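Local coordinates for PbSGBP-B lipoprotein (Prevotella bryantii B14, PDB 6D2Y) that probably binds polysaccharide at the bacterial cell surface as a magnesium-containing lipoprotein encoded in a polysaccharide utilization locus, at residues I43-V48 with S53-A58; I64-D69 with D110-I115; G272-E277 with W362-N367; L428-Y433 with L439-E444. All blocks are in the same frame, centred on the assembly; numbering follows the deposited sequence.

Contact 1. Residues I43-V48 with S53-A58; sequences IRPVDV and SLLTSA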
loop_
_atom_site.group_PDB
_atom_site.type_symbol
_atom_site.label_atom_id
_atom_site.label_comp_id
_atom_site.label_asym_id
_atom_site.label_seq_id
_atom_site.Cartn_x
_atom_site.Cartn_y
_atom_site.Cartn_z
ATOM N N ILE A 43 -38.916 -10.836 1.101
ATOM C CA ILE A 43 -38.302 -9.762 1.871
ATOM C C ILE A 43 -38.107 -8.566 0.952
ATOM O O ILE A 43 -37.532 -8.700 -0.134
ATOM C CB ILE A 43 -36.960 -10.196 2.489
ATOM C CG1 ILE A 43 -37.133 -11.488 3.287
ATOM C CG2 ILE A 43 -36.385 -9.078 3.353
ATOM C CD1 ILE A 43 -36.079 -11.689 4.344
ATOM N N ARG A 44 -38.577 -7.405 1.388
ATOM C CA ARG A 44 -38.498 -6.167 0.631
ATOM C C ARG A 44 -37.751 -5.108 1.433
ATOM O O ARG A 44 -37.647 -5.206 2.662
ATOM C CB ARG A 44 -39.903 -5.661 0.270
ATOM C CG ARG A 44 -40.575 -4.847 1.363
ATOM C CD ARG A 44 -42.040 -4.585 1.047
ATOM N NE ARG A 44 -42.744 -3.999 2.185
ATOM C CZ ARG A 44 -44.035 -4.184 2.443
ATOM N NH1 ARG A 44 -44.771 -4.940 1.640
ATOM N NH2 ARG A 44 -44.591 -3.611 3.504
ATOM N N PRO A 45 -37.198 -4.093 0.770
ATOM C CA PRO A 45 -36.528 -3.012 1.500
ATOM C C PRO A 45 -37.530 -2.174 2.281
ATOM O O PRO A 45 -38.745 -2.252 2.090
ATOM C CB PRO A 45 -35.853 -2.191 0.397
ATOM C CG PRO A 45 -35.798 -3.105 -0.787
ATOM C CD PRO A 45 -37.015 -3.965 -0.685
ATOM N N VAL A 46 -36.994 -1.350 3.180
ATOM C CA VAL A 46 -37.833 -0.535 4.049
ATOM C C VAL A 46 -37.956 0.915 3.582
ATOM O O VAL A 46 -38.947 1.578 3.926
ATOM C CB VAL A 46 -37.328 -0.586 5.507
ATOM C CG1 VAL A 46 -36.188 0.398 5.726
ATOM C CG2 VAL A 46 -38.470 -0.316 6.475
ATOM N N ASP A 47 -37.000 1.424 2.809
ATOM C CA ASP A 47 -37.117 2.798 2.351
ATOM C C ASP A 47 -37.971 2.865 1.086
ATOM O O ASP A 47 -38.126 1.885 0.351
ATOM C CB ASP A 47 -35.731 3.423 2.129
ATOM C CG ASP A 47 -34.929 2.735 1.037
ATOM O OD1 ASP A 47 -35.408 2.653 -0.111
ATOM O OD2 ASP A 47 -33.803 2.281 1.330
ATOM N N VAL A 48 -38.533 4.048 0.844
ATOM C CA VAL A 48 -39.530 4.201 -0.212
ATOM C C VAL A 48 -38.878 4.205 -1.591
ATOM O O VAL A 48 -39.355 3.537 -2.515
ATOM C CB VAL A 48 -40.355 5.479 0.035
ATOM C CG1 VAL A 48 -41.010 5.958 -1.252
ATOM C CG2 VAL A 48 -41.400 5.235 1.117
ATOM N N SER A 53 -37.523 -4.257 -5.306
ATOM C CA SER A 53 -38.797 -4.599 -4.693
ATOM C C SER A 53 -38.732 -5.906 -3.919
ATOM O O SER A 53 -39.712 -6.271 -3.260
ATOM C CB SER A 53 -39.896 -4.686 -5.758
ATOM O OG SER A 53 -39.516 -5.563 -6.804
ATOM N N LEU A 54 -37.605 -6.611 -3.983
ATOM C CA LEU A 54 -37.427 -7.874 -3.285
ATOM C C LEU A 54 -35.936 -8.089 -3.067
ATOM O O LEU A 54 -35.124 -7.743 -3.929
ATOM C CB LEU A 54 -38.038 -9.035 -4.080
ATOM C CG LEU A 54 -38.040 -10.426 -3.446
ATOM C CD1 LEU A 54 -39.255 -11.178 -3.933
ATOM C CD2 LEU A 54 -36.775 -11.204 -3.781
ATOM N N LEU A 55 -35.588 -8.660 -1.916
ATOM C CA LEU A 55 -34.200 -8.864 -1.523
ATOM C C LEU A 55 -33.967 -10.329 -1.188
ATOM O O LEU A 55 -34.712 -10.915 -0.395
ATOM C CB LEU A 55 -33.831 -7.999 -0.315
ATOM C CG LEU A 55 -33.999 -6.486 -0.435
ATOM C CD1 LEU A 55 -33.714 -5.821 0.903
ATOM C CD2 LEU A 55 -33.092 -5.926 -1.521
ATOM N N THR A 56 -32.937 -10.914 -1.796
ATOM C CA THR A 56 -32.402 -12.198 -1.366
ATOM C C THR A 56 -31.122 -12.040 -0.560
ATOM O O THR A 56 -30.560 -13.042 -0.106
ATOM C CB THR A 56 -32.142 -13.108 -2.573
ATOM O OG1 THR A 56 -31.207 -12.477 -3.457
ATOM C CG2 THR A 56 -33.436 -13.384 -3.323
ATOM N N SER A 57 -30.653 -10.808 -0.376
ATOM C CA SER A 57 -29.440 -10.522 0.376
ATOM C C SER A 57 -29.544 -9.109 0.936
ATOM O O SER A 57 -30.412 -8.327 0.540
ATOM C CB SER A 57 -28.196 -10.680 -0.500
ATOM O OG SER A 57 -27.913 -9.472 -1.187
ATOM N N ALA A 58 -28.649 -8.788 1.870
ATOM C CA ALA A 58 -28.623 -7.460 2.467
ATOM C C ALA A 58 -27.301 -7.265 3.192
ATOM O O ALA A 58 -26.753 -8.217 3.757
ATOM C CB ALA A 58 -29.793 -7.257 3.440
HETATM O O HOH W 1 -37.602 -12.654 -0.910
#

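Contact 2. Residues I64-D69 with D110-I115; sequences ICLVGD and DKMYMI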
loop_
_atom_site.group_PDB
_atom_site.type_symbol
_atom_site.label_atom_id
_atom_site.label_comp_id
_atom_site.label_asym_id
_atom_site.label_seq_id
_atom_site.Cartn_x
_atom_site.Cartn_y
_atom_site.Cartn_z
ATOM N N ILE A 64 -34.422 -4.276 6.650
ATOM C CA ILE A 64 -35.253 -5.014 5.709
ATOM C C ILE A 64 -36.628 -5.226 6.329
ATOM O O ILE A 64 -36.822 -5.086 7.539
ATOM C CB ILE A 64 -34.620 -6.363 5.313
ATOM C CG1 ILE A 64 -34.500 -7.273 6.538
ATOM C CG2 ILE A 64 -33.262 -6.147 4.670
ATOM C CD1 ILE A 64 -33.907 -8.630 6.234
ATOM N N CYS A 65 -37.592 -5.570 5.477
ATOM C CA CYS A 65 -38.969 -5.793 5.905
ATOM C C CYS A 65 -39.430 -7.160 5.426
ATOM O O CYS A 65 -39.439 -7.429 4.220
ATOM C CB CYS A 65 -39.902 -4.702 5.376
ATOM S SG CYS A 65 -41.631 -4.965 5.825
ATOM N N LEU A 66 -39.819 -8.013 6.369
ATOM C CA LEU A 66 -40.331 -9.337 6.047
ATOM C C LEU A 66 -41.797 -9.248 5.649
ATOM O O LEU A 66 -42.565 -8.468 6.218
ATOM C CB LEU A 66 -40.172 -10.278 7.242
ATOM C CG LEU A 66 -38.827 -10.968 7.505
ATOM C CD1 LEU A 66 -37.650 -10.011 7.463
ATOM C CD2 LEU A 66 -38.870 -11.664 8.849
ATOM N N VAL A 67 -42.187 -10.053 4.666
ATOM C CA VAL A 67 -43.564 -10.089 4.187
ATOM C C VAL A 67 -44.031 -11.537 4.285
ATOM O O VAL A 67 -43.723 -12.362 3.418
ATOM C CB VAL A 67 -43.706 -9.545 2.761
ATOM C CG1 VAL A 67 -45.113 -9.791 2.234
ATOM C CG2 VAL A 67 -43.386 -8.059 2.738
ATOM N N GLY A 68 -44.761 -11.848 5.350
ATOM C CA GLY A 68 -45.286 -13.178 5.585
ATOM C C GLY A 68 -46.521 -13.106 6.456
ATOM O O GLY A 68 -47.130 -12.040 6.552
ATOM N N ASP A 69 -46.924 -14.217 7.070
ATOM C CA ASP A 69 -48.066 -14.233 7.976
ATOM C C ASP A 69 -47.662 -14.852 9.309
ATOM O O ASP A 69 -46.667 -15.577 9.406
ATOM C CB ASP A 69 -49.277 -15.004 7.398
ATOM C CG ASP A 69 -49.812 -14.402 6.095
ATOM O OD1 ASP A 69 -50.895 -14.838 5.654
ATOM O OD2 ASP A 69 -49.169 -13.516 5.497
ATOM N N ASP A 110 -25.903 -18.776 5.517
ATOM C CA ASP A 110 -26.791 -18.122 4.556
ATOM C C ASP A 110 -28.252 -18.447 4.859
ATOM O O ASP A 110 -29.031 -18.838 3.988
ATOM C CB ASP A 110 -26.427 -18.501 3.119
ATOM C CG ASP A 110 -25.137 -17.848 2.654
ATOM O OD1 ASP A 110 -24.686 -16.875 3.297
ATOM O OD2 ASP A 110 -24.578 -18.306 1.636
ATOM N N LYS A 111 -28.615 -18.290 6.128
ATOM C CA LYS A 111 -29.981 -18.485 6.577
ATOM C C LYS A 111 -30.290 -17.482 7.677
ATOM O O LYS A 111 -29.408 -17.104 8.454
ATOM C CB LYS A 111 -30.214 -19.919 7.090
ATOM C CG LYS A 111 -30.100 -20.988 6.008
ATOM C CD LYS A 111 -30.156 -22.396 6.569
ATOM C CE LYS A 111 -29.740 -23.414 5.515
ATOM N NZ LYS A 111 -30.573 -23.314 4.286
HETATM N N MSE A 112 -31.541 -17.041 7.720
HETATM C CA MSE A 112 -32.046 -16.241 8.833
HETATM C C MSE A 112 -32.972 -17.133 9.652
HETATM O O MSE A 112 -33.980 -17.617 9.143
HETATM C CB MSE A 112 -32.788 -14.999 8.328
HETATM C CG MSE A 112 -33.952 -14.530 9.204
HETATM SE SE MSE A 112 -34.716 -12.829 8.596
HETATM C CE MSE A 112 -36.011 -13.519 7.356
ATOM N N TYR A 113 -32.618 -17.368 10.909
ATOM C CA TYR A 113 -33.352 -18.300 11.753
ATOM C C TYR A 113 -34.429 -17.549 12.523
ATOM O O TYR A 113 -34.132 -16.595 13.247
ATOM C CB TYR A 113 -32.407 -19.027 12.708
ATOM C CG TYR A 113 -31.283 -19.752 12.006
ATOM C CD1 TYR A 113 -31.432 -21.061 11.569
ATOM C CD2 TYR A 113 -30.068 -19.121 11.775
ATOM C CE1 TYR A 113 -30.402 -21.725 10.923
ATOM C CE2 TYR A 113 -29.036 -19.774 11.131
ATOM C CZ TYR A 113 -29.207 -21.076 10.708
ATOM O OH TYR A 113 -28.184 -21.735 10.066
HETATM N N MSE A 114 -35.674 -17.978 12.366
HETATM C CA MSE A 114 -36.761 -17.419 13.152
HETATM C C MSE A 114 -37.084 -18.351 14.304
HETATM O O MSE A 114 -37.311 -19.546 14.091
HETATM C CB MSE A 114 -37.991 -17.197 12.287
HETATM C CG MSE A 114 -37.663 -16.689 10.906
HETATM SE SE MSE A 114 -39.196 -16.803 9.727
HETATM C CE MSE A 114 -39.640 -14.950 9.794
ATOM N N ILE A 115 -37.094 -17.813 15.524
ATOM C CA ILE A 115 -37.324 -18.603 16.730
ATOM C C ILE A 115 -38.659 -18.200 17.343
ATOM O O ILE A 115 -38.897 -17.018 17.628
ATOM C CB ILE A 115 -36.195 -18.459 17.764
ATOM C CG1 ILE A 115 -34.825 -18.831 17.187
ATOM C CG2 ILE A 115 -36.487 -19.345 18.957
ATOM C CD1 ILE A 115 -33.669 -18.374 18.053
#

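Contact 3. Residues G272-E277 with W362-N367; sequences GKWNDE and WFHAQN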
loop_
_atom_site.group_PDB
_atom_site.type_symbol
_atom_site.label_atom_id
_atom_site.label_comp_id
_atom_site.label_asym_id
_atom_site.label_seq_id
_atom_site.Cartn_x
_atom_site.Cartn_y
_atom_site.Cartn_z
ATOM N N GLY A 272 18.423 16.077 12.683
ATOM C CA GLY A 272 18.427 15.816 11.250
ATOM C C GLY A 272 19.238 16.802 10.439
ATOM O O GLY A 272 18.847 17.150 9.317
ATOM N N LYS A 273 20.369 17.256 10.980
ATOM C CA LYS A 273 21.165 18.282 10.322
ATOM C C LYS A 273 21.675 17.791 8.972
ATOM O O LYS A 273 21.871 16.592 8.754
ATOM C CB LYS A 273 22.337 18.695 11.218
ATOM C CG LYS A 273 23.157 19.862 10.691
ATOM C CD LYS A 273 24.452 20.042 11.469
ATOM C CE LYS A 273 24.636 21.488 11.906
ATOM N NZ LYS A 273 25.670 21.627 12.969
ATOM N N TRP A 274 21.875 18.743 8.057
ATOM C CA TRP A 274 22.365 18.439 6.719
ATOM C C TRP A 274 23.671 17.658 6.786
ATOM O O TRP A 274 24.640 18.086 7.418
ATOM C CB TRP A 274 22.563 19.736 5.927
ATOM C CG TRP A 274 22.905 19.541 4.468
ATOM C CD1 TRP A 274 23.959 18.835 3.955
ATOM C CD2 TRP A 274 22.200 20.077 3.339
ATOM N NE1 TRP A 274 23.946 18.891 2.584
ATOM C CE2 TRP A 274 22.878 19.647 2.180
ATOM C CE3 TRP A 274 21.061 20.876 3.197
ATOM C CZ2 TRP A 274 22.454 19.990 0.897
ATOM C CZ3 TRP A 274 20.641 21.213 1.922
ATOM C CH2 TRP A 274 21.337 20.772 0.789
ATOM N N ASN A 275 23.680 16.506 6.121
ATOM C CA ASN A 275 24.856 15.644 6.038
ATOM C C ASN A 275 24.724 14.851 4.743
ATOM O O ASN A 275 23.852 13.981 4.635
ATOM C CB ASN A 275 24.947 14.720 7.254
ATOM C CG ASN A 275 26.284 14.002 7.352
ATOM O OD1 ASN A 275 27.029 13.913 6.378
ATOM N ND2 ASN A 275 26.583 13.464 8.533
ATOM N N ASP A 276 25.573 15.162 3.756
ATOM C CA ASP A 276 25.513 14.504 2.453
ATOM C C ASP A 276 25.854 13.019 2.502
ATOM O O ASP A 276 25.727 12.340 1.472
ATOM C CB ASP A 276 26.445 15.198 1.450
ATOM C CG ASP A 276 26.237 16.700 1.390
ATOM O OD1 ASP A 276 27.230 17.446 1.304
ATOM O OD2 ASP A 276 25.052 17.125 1.447
ATOM N N GLU A 277 26.285 12.501 3.656
ATOM C CA GLU A 277 26.484 11.065 3.787
ATOM C C GLU A 277 25.187 10.289 3.612
ATOM O O GLU A 277 25.232 9.089 3.320
ATOM C CB GLU A 277 27.098 10.730 5.146
ATOM C CG GLU A 277 28.567 11.085 5.283
ATOM C CD GLU A 277 29.472 10.076 4.603
ATOM O OE1 GLU A 277 29.087 8.890 4.524
ATOM O OE2 GLU A 277 30.574 10.465 4.158
ATOM N N TRP A 362 17.884 22.841 -5.525
ATOM C CA TRP A 362 16.611 22.687 -6.219
ATOM C C TRP A 362 15.550 22.035 -5.343
ATOM O O TRP A 362 14.354 22.280 -5.541
ATOM C CB TRP A 362 16.811 21.880 -7.501
ATOM C CG TRP A 362 17.155 20.448 -7.260
ATOM C CD1 TRP A 362 18.386 19.937 -6.966
ATOM C CD2 TRP A 362 16.255 19.335 -7.289
ATOM N NE1 TRP A 362 18.307 18.574 -6.811
ATOM C CE2 TRP A 362 17.009 18.180 -7.004
ATOM C CE3 TRP A 362 14.884 19.203 -7.528
ATOM C CZ2 TRP A 362 16.439 16.910 -6.953
ATOM C CZ3 TRP A 362 14.320 17.941 -7.473
ATOM C CH2 TRP A 362 15.096 16.813 -7.191
ATOM N N PHE A 363 15.951 21.210 -4.377
ATOM C CA PHE A 363 14.992 20.565 -3.492
ATOM C C PHE A 363 14.725 21.362 -2.221
ATOM O O PHE A 363 13.935 20.914 -1.384
ATOM C CB PHE A 363 15.454 19.143 -3.137
ATOM C CG PHE A 363 16.810 19.076 -2.492
ATOM C CD1 PHE A 363 16.947 19.185 -1.119
ATOM C CD2 PHE A 363 17.947 18.884 -3.259
ATOM C CE1 PHE A 363 18.193 19.118 -0.524
ATOM C CE2 PHE A 363 19.195 18.815 -2.669
ATOM C CZ PHE A 363 19.317 18.931 -1.301
ATOM N N HIS A 364 15.347 22.528 -2.058
ATOM C CA HIS A 364 15.049 23.414 -0.936
ATOM C C HIS A 364 15.116 24.870 -1.391
ATOM O O HIS A 364 15.764 25.718 -0.776
ATOM C CB HIS A 364 15.974 23.136 0.251
ATOM C CG HIS A 364 17.405 23.513 0.020
ATOM N ND1 HIS A 364 17.955 24.678 0.507
ATOM C CD2 HIS A 364 18.404 22.868 -0.627
ATOM C CE1 HIS A 364 19.228 24.742 0.162
ATOM N NE2 HIS A 364 19.527 23.654 -0.526
ATOM N N ALA A 365 14.408 25.178 -2.476
ATOM C CA ALA A 365 14.421 26.504 -3.078
ATOM C C ALA A 365 13.268 27.383 -2.608
ATOM O O ALA A 365 13.074 28.472 -3.158
ATOM C CB ALA A 365 14.398 26.387 -4.603
ATOM N N GLN A 366 12.502 26.937 -1.609
ATOM C CA GLN A 366 11.363 27.694 -1.080
ATOM C C GLN A 366 10.370 28.055 -2.183
ATOM O O GLN A 366 9.838 29.164 -2.232
ATOM C CB GLN A 366 11.829 28.951 -0.339
ATOM C CG GLN A 366 11.751 28.847 1.174
ATOM C CD GLN A 366 12.173 30.124 1.873
ATOM O OE1 GLN A 366 11.480 30.615 2.764
ATOM N NE2 GLN A 366 13.316 30.669 1.473
ATOM N N ASN A 367 10.111 27.099 -3.078
ATOM C CA ASN A 367 9.209 27.318 -4.203
ATOM C C ASN A 367 7.987 26.406 -4.155
ATOM O O ASN A 367 7.311 26.237 -5.172
ATOM C CB ASN A 367 9.950 27.139 -5.530
ATOM C CG ASN A 367 10.407 25.709 -5.758
ATOM O OD1 ASN A 367 10.538 24.927 -4.816
ATOM N ND2 ASN A 367 10.651 25.361 -7.016
#

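Contact 4. Residues L428-Y433 with L439-E444; sequences LIKGAY and LPDGVE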
loop_
_atom_site.group_PDB
_atom_site.type_symbol
_atom_site.label_atom_id
_atom_site.label_comp_id
_atom_site.label_asym_id
_atom_site.label_seq_id
_atom_site.Cartn_x
_atom_site.Cartn_y
_atom_site.Cartn_z
ATOM N N LEU A 428 18.104 11.900 3.609
ATOM C CA LEU A 428 17.696 11.825 5.009
ATOM C C LEU A 428 18.062 13.144 5.673
ATOM O O LEU A 428 19.218 13.366 6.037
ATOM C CB LEU A 428 18.385 10.659 5.707
ATOM C CG LEU A 428 17.752 9.270 5.735
ATOM C CD1 LEU A 428 17.214 8.859 4.377
ATOM C CD2 LEU A 428 18.799 8.283 6.214
ATOM N N ILE A 429 17.082 14.028 5.835
ATOM C CA ILE A 429 17.360 15.359 6.359
ATOM C C ILE A 429 16.062 15.962 6.875
ATOM O O ILE A 429 14.990 15.752 6.301
ATOM C CB ILE A 429 18.020 16.255 5.283
ATOM C CG1 ILE A 429 18.361 17.632 5.855
ATOM C CG2 ILE A 429 17.120 16.383 4.064
ATOM C CD1 ILE A 429 19.074 18.528 4.878
ATOM N N LYS A 430 16.169 16.704 7.973
ATOM C CA LYS A 430 15.090 17.546 8.470
ATOM C C LYS A 430 15.350 18.970 7.992
ATOM O O LYS A 430 16.321 19.605 8.414
ATOM C CB LYS A 430 14.995 17.483 9.993
ATOM C CG LYS A 430 14.006 18.473 10.581
ATOM C CD LYS A 430 14.441 18.946 11.957
ATOM C CE LYS A 430 13.338 19.739 12.633
ATOM N NZ LYS A 430 13.258 19.477 14.095
ATOM N N GLY A 431 14.490 19.463 7.103
ATOM C CA GLY A 431 14.658 20.800 6.581
ATOM C C GLY A 431 14.057 21.861 7.479
ATOM O O GLY A 431 13.160 21.606 8.282
ATOM N N ALA A 432 14.571 23.082 7.331
ATOM C CA ALA A 432 14.114 24.207 8.144
ATOM C C ALA A 432 14.179 25.465 7.282
ATOM O O ALA A 432 15.251 26.055 7.118
ATOM C CB ALA A 432 14.950 24.352 9.408
ATOM N N TYR A 433 13.032 25.863 6.742
ATOM C CA TYR A 433 12.934 27.100 5.981
ATOM C C TYR A 433 12.841 28.287 6.925
ATOM O O TYR A 433 11.971 28.324 7.802
ATOM C CB TYR A 433 11.707 27.080 5.079
ATOM C CG TYR A 433 11.929 26.447 3.736
ATOM C CD1 TYR A 433 13.202 26.325 3.193
ATOM C CD2 TYR A 433 10.857 25.971 3.008
ATOM C CE1 TYR A 433 13.392 25.741 1.956
ATOM C CE2 TYR A 433 11.036 25.397 1.788
ATOM C CZ TYR A 433 12.296 25.277 1.260
ATOM O OH TYR A 433 12.433 24.690 0.026
ATOM N N LEU A 439 8.644 19.665 10.782
ATOM C CA LEU A 439 9.048 18.290 11.019
ATOM C C LEU A 439 9.720 18.167 12.385
ATOM O O LEU A 439 10.254 19.146 12.915
ATOM C CB LEU A 439 9.992 17.807 9.919
ATOM C CG LEU A 439 9.424 17.808 8.500
ATOM C CD1 LEU A 439 10.464 18.288 7.497
ATOM C CD2 LEU A 439 8.884 16.434 8.123
ATOM N N PRO A 440 9.700 16.973 12.983
ATOM C CA PRO A 440 10.185 16.827 14.361
ATOM C C PRO A 440 11.609 16.307 14.463
ATOM O O PRO A 440 12.160 15.746 13.508
ATOM C CB PRO A 440 9.198 15.821 14.963
ATOM C CG PRO A 440 8.698 15.016 13.779
ATOM C CD PRO A 440 9.053 15.741 12.505
ATOM N N ASP A 441 12.206 16.489 15.637
ATOM C CA ASP A 441 13.497 15.908 15.956
ATOM C C ASP A 441 13.348 14.415 16.242
ATOM O O ASP A 441 12.249 13.901 16.465
ATOM C CB ASP A 441 14.118 16.614 17.160
ATOM C CG ASP A 441 14.600 18.012 16.836
ATOM O OD1 ASP A 441 14.603 18.382 15.642
ATOM O OD2 ASP A 441 14.971 18.744 17.778
ATOM N N GLY A 442 14.479 13.717 16.240
ATOM C CA GLY A 442 14.527 12.308 16.551
ATOM C C GLY A 442 15.527 12.032 17.660
ATOM O O GLY A 442 15.804 12.882 18.507
ATOM N N VAL A 443 16.064 10.815 17.643
ATOM C CA VAL A 443 17.117 10.402 18.562
ATOM C C VAL A 443 18.388 10.168 17.758
ATOM O O VAL A 443 18.336 9.704 16.613
ATOM C CB VAL A 443 16.719 9.145 19.366
ATOM C CG1 VAL A 443 15.358 9.343 20.017
ATOM C CG2 VAL A 443 16.706 7.908 18.480
ATOM N N GLU A 444 19.528 10.518 18.351
ATOM C CA GLU A 444 20.805 10.345 17.671
ATOM C C GLU A 444 21.038 8.872 17.367
ATOM O O GLU A 444 20.784 8.000 18.203
ATOM C CB GLU A 444 21.942 10.901 18.530
ATOM C CG GLU A 444 23.298 10.906 17.850
ATOM C CD GLU A 444 24.409 11.349 18.781
ATOM O OE1 GLU A 444 24.351 11.008 19.982
ATOM O OE2 GLU A 444 25.337 12.041 18.314
#

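Contact 1. Residues I43-V48 with S53-A58
Leu-55 meets both Ile-43 and Pro-45, and does so with different parts of itself: backbone to the isoleucine, side chain to the proline. Its N donates to Ile-43 O over 2.6 Å, with an N-H...O angle of 153°. The same oxygen receives a CA-H...O contact from Leu-54 CA at 3.3 Å. A water joins the other ends of this residue pair, accepting from Ile-43 N at 3.0 Å and donating only weakly to Leu-55 O. Leu-55 CG sits beside its own backbone N (chi1 -58°), a setting that lays the isobutyl group obliquely across the proline ring; Leu-55 CD1 lies 3.8 Å from Pro-45 CG, while Leu-55 CG is 3.9 Å from Pro-45 CD. Ile-43 contributes mainly through its backbone and CB, and the end of its side chain leads off into the core, against Tyr-124 and Phe-126. Ile-64 touches both Ile-43 and Leu-55 from the neighbouring strand. The two segments thus run briefly antiparallel where the chain leaves strand 39-45 of one sheet and heads for strand 57-59 of the other. The chemistry implies a join fixed by a single direct backbone bond, with an apolar patch on the proline ring and a water that bridges weakly to Leu-55 O.

Contact 2. Residues I64-D69 with D110-I115
Leu-66 points across the core of the N-terminal domain toward two selenomethionines, Met-112 and Met-114, and meets each of them tip to tip. The tight part of the contact is confined to methyl groups. Leu-66 CD2 is 3.5 Å from Met-114 CE and 3.7 Å from Met-112 CE, so a single leucine branch is met by both terminal methyls. Met-112 CE engages more of the leucine, lying 3.8 Å from Leu-66 CG and 3.9 Å from Leu-66 CD1 as well. Both selenomethionine chains run extended at chi2 and then turn about the CG-SE bond, chi3 being 88° in Met-112 and 103° in Met-114; that final turn is what brings each CE onto the leucine. All three residues are buried, and the meeting is wholly apolar.

The packing is looser to one side. Ile-64 also directs its CB across the gap, yet Ile-64 CD1 stays 4.9 Å from Met-112 SE. On the outer surface of the second strand, the alternate residues Lys-111 and Tyr-113 are partly exposed, with Lys-111 CB over one face of the tyrosine ring, toward its rim, and Lys-111 NZ in a salt bridge to Asp-125. The alternation of inward and outward side chains is that of a two-layered beta sandwich. Strand 63-69 is the middle of its three-stranded sheet, between 39-45 and 95-99; facing it, strand 111-116 lies between 74-79 and 121-129, whose Phe-79 and Tyr-124 also pack on Met-112.

Contact 3. Residues G272-E277 with W362-N367
An aromatic cluster of Trp-274, Phe-363 and His-364 joins two loops of the C-terminal domain, with the indole reaching from one loop into the pair carried by the other. The benzo end of Trp-274 does the touching, and it treats its two neighbours differently. Toward His-364 it presents an edge: Trp-274 CZ3 stands over one imidazole face, 3.6 Å from His-364 NE2, and the planes are turned 78° apart in an offset edge-to-face, or T-shaped, arrangement whose centroids are 5.2 Å apart. Toward Phe-363 the six-membered ring is inclined by only 30° but slid well aside. The two rings therefore barely overlap, and the closest approach is from Trp-274 CH2 to Phe-363 CZ at 3.4 Å.

Neither segment is a strand here. Residues 272-277 belong to the loop, ending in the start of a short 3-10 turn, that leads into strand 279-282. Residues 362-367 belong to the loop between strands 330-335 and 372-374, all three strands being members of one antiparallel sheet; the cluster thus connects two loops that serve the same sheet. Phe-427, on strand 423-428 of that sheet, adds an edge-to-face partner for Trp-274, and Phe-406 meets the imidazole.

Within the first loop, Asn-275 OD1 accepts from Glu-277 N at 3.2 Å, an Asx turn in which the donor stands above the carbonyl plane. Trp-274 NE1 is directed at Asp-276 OD2, though the modelled separation is doubtfully short. His-364 NE2 also makes a weak hydrogen bond to Asn-360 O. A glycerol, probably from the crystallisation liquor, lies about 4 Å from the Trp-274 side chain.

Contact 4. Residues L428-Y433 with L439-E444
Lys-430 starts toward Leu-439 and Asp-441 with its CG opposite the backbone N (chi1 173°), then departs from a fully extended shape at chi2 (-148°) and again at chi4, a course that carries NZ to the carboxylate. Asp-441 has its CB directed away, but CG is turned beside its backbone N (chi1 -72°), and this returns OD1 to the lysine. The result is a salt bridge between Lys-430 NZ and Asp-441 OD1, in which the two side chains approach at a slant; the modelled 2.3 Å is too short to be taken literally. OD1 is the nearer oxygen, since Asp-441 OD2 lies 4.1 Å from Lys-430 NZ.

On its way the lysine slides past Leu-439 in the opposite direction, Lys-430 CG being 4.1 Å from Leu-439 CB. Its CE then comes to 3.2 Å from Leu-439 O. Beside it, Leu-439 CD1 reaches the backbone of the buried Gly-431, whose O accepts a hydrogen bond from Ser-437 in the intervening loop.

Chemically, this is a lysine with a divided role: its aliphatic stem packs on a leucine, while its charged end pairs with an exposed aspartate, a link of doubtful length within the loop between strands 423-428 and 449-458.

The four contacts form two pairs at opposite sides of the chain's centre. Contacts 1 and 2 share the N-terminal sandwich: Arg-44 O meets Cys-65 N at 2.8 Å, a probable sheet hydrogen bond, and Ile-43 CD1 packs on Met-112 CE. Contacts 3 and 4, with centres about 11 Å apart, are joined by Gln-366 N and Tyr-433 OH at 2.8 Å and by Gly-272 O and Lys-430 N at 3.0 Å, both probable hydrogen bonds. Between contacts 1 and 3 the centres are about 60 Å apart. None of the four lies at the magnesium site, although the loop of contact 4 leads into strand 449-458, which carries the magnesium-coordinating Asp-452.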